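Local structure of DUF3836 domain-containing protein (Parabacteroides distasonis ATCC 8503, 4R03) at residues Y63-Q68 against T78-W83; V32-Q37 against K47-W52. The protein is of unknown function but folds as an antiparallel beta-sheet built from successive beta-hairpins, a member of the DUF3836 family. All coordinates share one frame; numbering follows the deposited sequence.

Interaction 1 of 2, residues Y63-Q68 against T78-W83; sequences YQITYQ and TNYGMW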
# COMPACT_ATOMS: atom_id res chain seq x y z
N TYR A 63 0.28 4.04 -6.57
CA TYR A 63 1.71 3.95 -6.26
C TYR A 63 2.10 2.57 -5.89
O TYR A 63 1.26 1.70 -5.60
CB TYR A 63 2.16 4.97 -5.20
CG TYR A 63 1.69 4.74 -3.76
CD1 TYR A 63 2.19 3.67 -3.03
CD2 TYR A 63 0.78 5.56 -3.16
CE1 TYR A 63 1.82 3.46 -1.66
CE2 TYR A 63 0.41 5.36 -1.79
CZ TYR A 63 0.95 4.32 -1.10
OH TYR A 63 0.57 4.04 0.22
N GLN A 64 3.40 2.33 -5.86
CA GLN A 64 3.98 1.04 -5.54
C GLN A 64 5.23 1.30 -4.68
O GLN A 64 6.06 2.15 -5.05
CB GLN A 64 4.39 0.27 -6.76
CG GLN A 64 5.05 -1.05 -6.47
CD GLN A 64 5.52 -1.74 -7.71
OE1 GLN A 64 6.52 -1.33 -8.33
NE2 GLN A 64 4.84 -2.80 -8.07
N ILE A 65 5.36 0.60 -3.55
CA ILE A 65 6.58 0.69 -2.75
C ILE A 65 7.19 -0.71 -2.68
O ILE A 65 6.47 -1.71 -2.51
CB ILE A 65 6.25 1.19 -1.35
CG1 ILE A 65 5.49 2.51 -1.38
CG2 ILE A 65 7.53 1.24 -0.45
CD1 ILE A 65 5.09 3.05 -0.07
N THR A 66 8.52 -0.79 -2.83
CA THR A 66 9.24 -2.03 -2.58
C THR A 66 10.19 -1.86 -1.38
O THR A 66 10.58 -0.75 -1.05
CB THR A 66 10.02 -2.55 -3.80
OG1 THR A 66 10.93 -1.54 -4.22
CG2 THR A 66 9.10 -2.91 -4.94
N TYR A 67 10.40 -2.96 -0.69
CA TYR A 67 11.07 -2.96 0.66
C TYR A 67 12.25 -3.91 0.63
O TYR A 67 12.14 -5.03 0.20
CB TYR A 67 10.13 -3.38 1.78
CG TYR A 67 8.89 -2.56 1.84
CD1 TYR A 67 7.78 -2.89 1.03
CD2 TYR A 67 8.77 -1.48 2.69
CE1 TYR A 67 6.63 -2.09 1.07
CE2 TYR A 67 7.62 -0.66 2.72
CZ TYR A 67 6.55 -0.98 1.90
OH TYR A 67 5.44 -0.22 1.98
N GLN A 68 13.40 -3.40 1.11
CA GLN A 68 14.62 -4.20 1.31
C GLN A 68 15.10 -4.12 2.77
O GLN A 68 15.01 -3.10 3.42
CB GLN A 68 15.69 -3.65 0.40
CG GLN A 68 15.41 -3.83 -1.04
CD GLN A 68 16.59 -3.34 -1.83
OE1 GLN A 68 16.92 -2.14 -1.81
NE2 GLN A 68 17.28 -4.27 -2.50
N THR A 78 13.17 1.65 1.48
CA THR A 78 11.94 1.67 0.65
C THR A 78 12.14 2.48 -0.62
O THR A 78 12.82 3.51 -0.62
CB THR A 78 10.70 2.18 1.40
OG1 THR A 78 10.77 3.61 1.57
CG2 THR A 78 10.59 1.45 2.76
N ASN A 79 11.57 1.96 -1.72
CA ASN A 79 11.64 2.60 -3.03
C ASN A 79 10.19 2.77 -3.52
O ASN A 79 9.46 1.76 -3.62
CB ASN A 79 12.39 1.76 -3.99
CG ASN A 79 12.55 2.43 -5.37
OD1 ASN A 79 11.88 2.09 -6.34
ND2 ASN A 79 13.47 3.37 -5.44
N TYR A 80 9.81 4.01 -3.74
CA TYR A 80 8.44 4.38 -4.06
C TYR A 80 8.41 4.91 -5.48
O TYR A 80 9.29 5.67 -5.89
CB TYR A 80 7.99 5.48 -3.07
CG TYR A 80 6.78 6.29 -3.43
CD1 TYR A 80 6.86 7.39 -4.31
CD2 TYR A 80 5.54 6.05 -2.83
CE1 TYR A 80 5.73 8.14 -4.60
CE2 TYR A 80 4.45 6.80 -3.11
CZ TYR A 80 4.54 7.84 -3.99
OH TYR A 80 3.44 8.63 -4.29
N GLY A 81 7.34 4.59 -6.19
CA GLY A 81 7.08 5.19 -7.51
C GLY A 81 5.58 5.32 -7.74
O GLY A 81 4.84 4.49 -7.23
N MSE A 82 5.16 6.38 -8.44
CA MSE A 82 3.77 6.61 -8.80
C MSE A 82 3.49 6.00 -10.16
O MSE A 82 4.32 6.00 -11.08
CB MSE A 82 3.42 8.08 -8.77
CG MSE A 82 3.47 8.60 -7.42
SE MSE A 82 2.93 10.43 -7.34
CE MSE A 82 1.66 10.45 -8.75
N TRP A 83 2.24 5.53 -10.31
CA TRP A 83 1.77 5.00 -11.60
C TRP A 83 1.74 6.09 -12.67
O TRP A 83 1.22 7.15 -12.48
CB TRP A 83 0.33 4.50 -11.41
CG TRP A 83 -0.28 3.87 -12.61
CD1 TRP A 83 -1.36 4.35 -13.30
CD2 TRP A 83 0.05 2.62 -13.19
NE1 TRP A 83 -1.71 3.45 -14.26
CE2 TRP A 83 -0.85 2.40 -14.26
CE3 TRP A 83 1.00 1.64 -12.92
CZ2 TRP A 83 -0.82 1.23 -15.03
CZ3 TRP A 83 1.05 0.51 -13.69
CH2 TRP A 83 0.13 0.32 -14.76
O HOH W 1 10.30 -0.12 -6.42
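Y80 sets CE2 over one face of the Y63 ring, 3.5 Å from CG of Y63. The two side chains cross at about a right angle, while their ring planes are turned only 41° from each other, an oblique pairing. With CG of Y63 between its own backbone N and carbonyl carbon (chi1 70°), the ring leads away from 78-83, and CB and the near ring carbons are what meet Y80. Beside it, I65 brings CG1 to the edge of the Y80 ring, 3.8 Å from CD2 of Y80, and CG2 over one face of the Y67 ring, toward its rim; T78 puts its methyl CG2 3.4 Å from CD2 of Y67. Replacing Y80 by an alanine is likely to uncover the face of the Y63 ring and take away the edge that CG1 of I65 packs against. On the other face one water joins OG1 of T66 to OD1 of N79, 2.7 Å from each. The backbones of Q64 and G81, and of T66 and N79, exchange paired hydrogen bonds. Strands 58-69 and 75-84 thus form a beta-hairpin, flanked by strand 44-53 and by strand 94-100, where N96 accepts a hydrogen bond from ND2 of N79.

Interaction 2 of 2, residues V32-Q37 against K47-W52; sequences VRYEFQ and KKAFRW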
# COMPACT_ATOMS: atom_id res chain seq x y z
N VAL A 32 -9.07 3.90 -0.67
CA VAL A 32 -7.83 3.34 -1.15
C VAL A 32 -7.85 1.83 -0.93
O VAL A 32 -8.48 1.37 0.02
CB VAL A 32 -6.57 4.02 -0.48
CG1 VAL A 32 -6.60 3.92 1.04
CG2 VAL A 32 -5.29 3.51 -1.02
N ARG A 33 -7.18 1.09 -1.80
CA ARG A 33 -6.97 -0.35 -1.71
C ARG A 33 -5.47 -0.62 -1.75
O ARG A 33 -4.76 -0.10 -2.56
CB ARG A 33 -7.64 -1.08 -2.86
CG ARG A 33 -7.36 -2.58 -2.92
CD ARG A 33 -8.04 -3.20 -4.14
NE ARG A 33 -7.66 -4.62 -4.22
CZ ARG A 33 -8.33 -5.59 -3.67
NH1 ARG A 33 -9.49 -5.38 -3.08
NH2 ARG A 33 -7.84 -6.81 -3.78
N TYR A 34 -5.01 -1.44 -0.79
CA TYR A 34 -3.62 -1.85 -0.71
C TYR A 34 -3.55 -3.35 -0.99
O TYR A 34 -4.38 -4.14 -0.53
CB TYR A 34 -3.07 -1.60 0.66
CG TYR A 34 -3.13 -0.17 1.11
CD1 TYR A 34 -2.36 0.78 0.49
CD2 TYR A 34 -3.92 0.22 2.16
CE1 TYR A 34 -2.39 2.08 0.92
CE2 TYR A 34 -4.00 1.56 2.57
CZ TYR A 34 -3.16 2.48 1.98
OH TYR A 34 -3.21 3.82 2.40
N GLU A 35 -2.53 -3.76 -1.73
CA GLU A 35 -2.23 -5.18 -1.98
C GLU A 35 -0.78 -5.41 -1.60
O GLU A 35 0.08 -4.57 -1.89
CB GLU A 35 -2.47 -5.54 -3.41
CG GLU A 35 -3.91 -5.41 -3.85
CD GLU A 35 -4.20 -5.88 -5.26
OE1 GLU A 35 -3.25 -6.12 -6.03
OE2 GLU A 35 -5.42 -5.92 -5.62
N PHE A 36 -0.51 -6.56 -1.00
CA PHE A 36 0.81 -6.86 -0.43
C PHE A 36 1.35 -8.15 -0.99
O PHE A 36 0.64 -9.16 -1.15
CB PHE A 36 0.72 -7.00 1.10
CG PHE A 36 0.16 -5.81 1.80
CD1 PHE A 36 1.00 -4.75 2.17
CD2 PHE A 36 -1.19 -5.67 2.02
CE1 PHE A 36 0.47 -3.62 2.79
CE2 PHE A 36 -1.71 -4.56 2.62
CZ PHE A 36 -0.87 -3.52 3.00
N GLN A 37 2.64 -8.12 -1.25
CA GLN A 37 3.39 -9.34 -1.58
C GLN A 37 4.57 -9.47 -0.61
O GLN A 37 4.98 -8.52 0.04
CB GLN A 37 3.84 -9.33 -3.05
CG GLN A 37 2.68 -9.30 -4.07
CD GLN A 37 3.16 -9.43 -5.53
OE1 GLN A 37 3.75 -10.43 -5.93
NE2 GLN A 37 2.90 -8.41 -6.33
N LYS A 47 4.20 -3.25 -1.75
CA LYS A 47 2.89 -2.70 -1.40
C LYS A 47 2.42 -1.89 -2.61
O LYS A 47 3.12 -0.97 -3.04
CB LYS A 47 2.93 -1.86 -0.16
CG LYS A 47 1.67 -1.10 0.22
CD LYS A 47 1.90 -0.25 1.43
CE LYS A 47 0.66 0.37 1.96
NZ LYS A 47 0.94 1.11 3.20
N LYS A 48 1.26 -2.21 -3.15
CA LYS A 48 0.63 -1.43 -4.19
C LYS A 48 -0.61 -0.77 -3.66
O LYS A 48 -1.38 -1.41 -2.93
CB LYS A 48 0.26 -2.28 -5.36
CG LYS A 48 1.37 -2.66 -6.23
CD LYS A 48 0.75 -3.39 -7.47
CE LYS A 48 1.80 -3.97 -8.30
NZ LYS A 48 1.22 -4.45 -9.56
N ALA A 49 -0.79 0.50 -3.96
CA ALA A 49 -1.94 1.27 -3.54
C ALA A 49 -2.73 1.63 -4.80
O ALA A 49 -2.11 2.06 -5.82
CB ALA A 49 -1.56 2.52 -2.81
N PHE A 50 -4.05 1.48 -4.74
CA PHE A 50 -4.97 1.80 -5.81
C PHE A 50 -5.95 2.87 -5.34
O PHE A 50 -6.42 2.84 -4.20
CB PHE A 50 -5.77 0.56 -6.20
CG PHE A 50 -4.95 -0.60 -6.67
CD1 PHE A 50 -4.28 -1.42 -5.76
CD2 PHE A 50 -4.84 -0.90 -8.04
CE1 PHE A 50 -3.53 -2.49 -6.19
CE2 PHE A 50 -4.06 -1.97 -8.45
CZ PHE A 50 -3.41 -2.76 -7.53
N ARG A 51 -6.30 3.78 -6.25
CA ARG A 51 -7.35 4.77 -6.02
C ARG A 51 -8.66 4.22 -6.64
O ARG A 51 -8.64 3.41 -7.57
CB ARG A 51 -6.99 6.13 -6.62
CG ARG A 51 -6.86 6.12 -8.12
CD ARG A 51 -6.47 7.56 -8.64
NE ARG A 51 -6.31 7.47 -10.06
CZ ARG A 51 -7.31 7.51 -10.93
NH1 ARG A 51 -8.52 7.77 -10.52
NH2 ARG A 51 -7.07 7.39 -12.24
N TRP A 52 -9.76 4.72 -6.13
CA TRP A 52 -11.08 4.32 -6.64
C TRP A 52 -11.49 5.39 -7.64
O TRP A 52 -11.76 6.55 -7.31
CB TRP A 52 -12.10 4.16 -5.55
CG TRP A 52 -13.41 3.71 -6.02
CD1 TRP A 52 -14.53 4.47 -6.07
CD2 TRP A 52 -13.77 2.41 -6.50
NE1 TRP A 52 -15.57 3.73 -6.54
CE2 TRP A 52 -15.15 2.45 -6.80
CE3 TRP A 52 -13.08 1.22 -6.71
CZ2 TRP A 52 -15.81 1.34 -7.29
CZ3 TRP A 52 -13.73 0.15 -7.17
CH2 TRP A 52 -15.09 0.22 -7.51
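K47 stretches its side chain past the F36 ring and over one face of Y34, where CE of K47 lies 3.4 Å from CD1 of Y34. Its chain leaves with CG anti to the backbone N (chi1 173°) and stays extended. This shape carries NZ of K47 over the ring face, 4.4 Å from the centroid of the Y34 ring, as a cation-pi contact. The opposite face of that ring receives CG2 of V32, and the methyl of A49 meets it obliquely, 3.8 Å from CD1 of Y34. The ammonium group also donates hydrogen bonds to I107 O and S109 OG, which ties the C-terminal tail to this face of the sheet.

On the other face, E35 and F50 cross at about a right angle, CD of E35 lying 3.6 Å from CE1 of F50. R33 grips the carboxylate side-on, NE and NH2 both reaching OE2 of E35 on its anti side; the bond from NE of R33 to OE2 of E35 is 2.9 Å long. This double hold probably restrains the carboxylate beside the F50 ring, and NH1 of R33 adds a salt bridge to a phosphate ion that probably came from the crystallisation liquor. R33 with F50 and E35 with K48 form the hydrogen-bonded pairs of the ladder. The arrangement is that of a beta-hairpin of strands 27-38 and 44-53, inside a sheet whose strands follow one another in chain order.

How the interactions relate
Interactions 1 and 2 are successive hairpins of one meandering sheet, their centres 11 Å apart. The second strand of interaction 2 and the first of interaction 1 are sheet neighbours, joined by probable backbone hydrogen bonds from I65 N to K47 O (2.8 Å) and from A49 N to Y63 O (2.9 Å). Side chains continue across this seam: Y63 touches A49 and also Y34, and through Y34 the aromatic surface of one hairpin runs into that of the next. OH of Y67 packs on the lysine chain, 3.6 Å from CD of K47. On the reverse face NE2 of Q64 packs 3.3 Å from CE of K48. This serial joining agrees with single-layer sheets evolved from beta-hairpin repeats.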